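Local coordinates for protein terminase, small subunit (Thermus phage G20c, PDB 6EJQ) that probably recognises the packaging initiation site on viral DNA and regulates the ATPase of the large terminase subunit, assembling as a nine-membered ring, at residues L13-L18 / A26-L31. Numbering follows the deposited sequence.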
loop_
_atom_site.group_PDB
_atom_site.type_symbol
_atom_site.label_atom_id
_atom_site.label_comp_id
_atom_site.label_asym_id
_atom_site.label_seq_id
_atom_site.Cartn_x
_atom_site.Cartn_y
_atom_site.Cartn_z
ATOM N N LEU B 13 23.442 19.373 -23.642
ATOM C CA LEU B 13 23.269 18.542 -22.449
ATOM C C LEU B 13 21.796 18.168 -22.215
ATOM O O LEU B 13 21.489 17.009 -21.944
ATOM C CB LEU B 13 23.822 19.273 -21.216
ATOM C CG LEU B 13 23.769 18.560 -19.863
ATOM C CD1 LEU B 13 24.511 17.235 -19.911
ATOM C CD2 LEU B 13 24.361 19.460 -18.799
ATOM N N LYS B 14 20.905 19.149 -22.343
ATOM C CA LYS B 14 19.474 18.939 -22.166
ATOM C C LYS B 14 18.962 17.861 -23.105
ATOM O O LYS B 14 18.334 16.904 -22.662
ATOM C CB LYS B 14 18.696 20.229 -22.406
ATOM C CG LYS B 14 17.209 20.116 -22.111
ATOM C CD LYS B 14 16.469 21.406 -22.427
ATOM C CE LYS B 14 14.974 21.239 -22.210
ATOM N NZ LYS B 14 14.164 22.352 -22.780
ATOM N N LEU B 15 19.240 18.011 -24.397
ATOM C CA LEU B 15 18.732 17.072 -25.391
ATOM C C LEU B 15 19.301 15.675 -25.166
ATOM O O LEU B 15 18.586 14.687 -25.315
ATOM C CB LEU B 15 19.026 17.553 -26.807
ATOM C CG LEU B 15 18.313 18.831 -27.248
ATOM C CD1 LEU B 15 18.846 19.278 -28.606
ATOM C CD2 LEU B 15 16.807 18.644 -27.302
ATOM N N TYR B 16 20.573 15.598 -24.787
ATOM C CA TYR B 16 21.167 14.330 -24.407
ATOM C C TYR B 16 20.398 13.676 -23.238
ATOM O O TYR B 16 20.098 12.488 -23.291
ATOM C CB TYR B 16 22.647 14.484 -24.050
ATOM C CG TYR B 16 23.239 13.188 -23.560
ATOM C CD1 TYR B 16 23.499 12.141 -24.450
ATOM C CD2 TYR B 16 23.495 12.983 -22.203
ATOM C CE1 TYR B 16 24.022 10.934 -24.005
ATOM C CE2 TYR B 16 24.009 11.780 -21.745
ATOM C CZ TYR B 16 24.268 10.759 -22.645
ATOM O OH TYR B 16 24.785 9.569 -22.179
ATOM N N LEU B 17 20.073 14.462 -22.211
ATOM C CA LEU B 17 19.385 13.958 -21.020
ATOM C C LEU B 17 17.913 13.626 -21.260
ATOM O O LEU B 17 17.306 12.883 -20.479
ATOM C CB LEU B 17 19.532 14.946 -19.853
ATOM C CG LEU B 17 20.942 15.095 -19.276
ATOM C CD1 LEU B 17 20.957 16.124 -18.160
ATOM C CD2 LEU B 17 21.496 13.772 -18.772
ATOM N N LEU B 18 17.348 14.169 -22.335
ATOM C CA LEU B 18 16.021 13.787 -22.811
ATOM C C LEU B 18 16.029 12.604 -23.793
ATOM O O LEU B 18 14.977 12.242 -24.324
ATOM C CB LEU B 18 15.309 14.997 -23.427
ATOM C CG LEU B 18 15.019 16.142 -22.447
ATOM C CD1 LEU B 18 14.425 17.335 -23.183
ATOM C CD2 LEU B 18 14.093 15.693 -21.317
ATOM N N ALA B 26 23.238 17.184 -32.920
ATOM C CA ALA B 26 24.032 17.933 -33.881
ATOM C C ALA B 26 23.180 18.505 -35.012
ATOM O O ALA B 26 23.258 19.694 -35.300
ATOM C CB ALA B 26 25.134 17.056 -34.439
ATOM N N GLN B 27 22.350 17.662 -35.628
ATOM C CA GLN B 27 21.442 18.107 -36.699
ATOM C C GLN B 27 20.445 19.180 -36.231
ATOM O O GLN B 27 20.123 20.104 -36.981
ATOM C CB GLN B 27 20.678 16.917 -37.302
ATOM C CG GLN B 27 21.533 15.940 -38.100
ATOM C CD GLN B 27 20.787 14.650 -38.443
ATOM O OE1 GLN B 27 20.213 14.517 -39.525
ATOM N NE2 GLN B 27 20.785 13.699 -37.513
ATOM N N THR B 28 19.974 19.054 -34.992
ATOM C CA THR B 28 18.973 19.958 -34.431
ATOM C C THR B 28 19.545 21.340 -34.121
ATOM O O THR B 28 18.933 22.360 -34.463
ATOM C CB THR B 28 18.351 19.367 -33.142
ATOM O OG1 THR B 28 17.778 18.088 -33.438
ATOM C CG2 THR B 28 17.263 20.278 -32.564
ATOM N N LEU B 29 20.700 21.370 -33.460
ATOM C CA LEU B 29 21.306 22.632 -33.009
ATOM C C LEU B 29 21.996 23.433 -34.115
ATOM O O LEU B 29 22.158 24.637 -33.984
ATOM C CB LEU B 29 22.290 22.374 -31.869
ATOM C CG LEU B 29 21.741 21.683 -30.620
ATOM C CD1 LEU B 29 22.740 21.848 -29.494
ATOM C CD2 LEU B 29 20.376 22.201 -30.190
ATOM N N SER B 30 22.407 22.768 -35.190
ATOM C CA SER B 30 22.852 23.453 -36.402
ATOM C C SER B 30 21.900 24.585 -36.826
ATOM O O SER B 30 22.355 25.620 -37.310
ATOM C CB SER B 30 23.041 22.450 -37.546
ATOM O OG SER B 30 24.198 21.647 -37.334
ATOM N N LEU B 31 20.597 24.386 -36.611
ATOM C CA LEU B 31 19.589 25.438 -36.780
ATOM C C LEU B 31 19.824 26.622 -35.845
ATOM O O LEU B 31 19.916 27.762 -36.303
ATOM C CB LEU B 31 18.178 24.883 -36.534
ATOM C CG LEU B 31 17.010 25.788 -36.949
ATOM C CD1 LEU B 31 16.785 25.679 -38.448
ATOM C CD2 LEU B 31 15.736 25.441 -36.192
#
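Leu15 and Leu29 meet where the first two helices of the small N-terminal helical domain, 4-17 and 22-33, face one another; the domain belongs to the helix-turn-helix clan. Their nearest atoms are two methyl carbons, CD1 of Leu15 and CD2 of Leu29, 3.7 Å apart, which is ordinary van der Waals distance. Both side chains leave their helices toward the partner segment and run past one another in opposing directions, methyl beside methyl. In each, CG sits opposite the carbonyl carbon and next to the backbone N (chi1 -66° in Leu15, -58° in Leu29). In Leu15, CD1 lies anti to CA (chi2 173°) and so reaches out to the partner; in Leu29 it is the other branch, CD2, that makes the contact. The backbones stay well apart, with 9.5 Å between CA of Leu15 and CA of Thr28, the nearest such pair, so the side chains alone span the gap. Thr28 adds a looser margin through its methyl group, CG2 standing 4.4 Å from CD1 of Leu15. Its OG1 is hydrogen-bonded to the Glu24 carbonyl oxygen in the same helix, and it is the methyl that comes near Leu15. The two leucines are buried by more than each other: Leu29 also rests on Phe8, Arg11 and Val12 of helix 4-17, while Leu15 touches Ile25 and Phe20, the latter in the connection between the helices. Helix 39-53 packs against the same pair of helices through Tyr16 and Ala26. No hydrogen bond crosses between 13-18 and 26-31, and only 85 Å² is buried in total over the two segments. The chemistry is thus purely apolar: methyl contacts join the two helices here by shape and exclusion of water, without directional bonds.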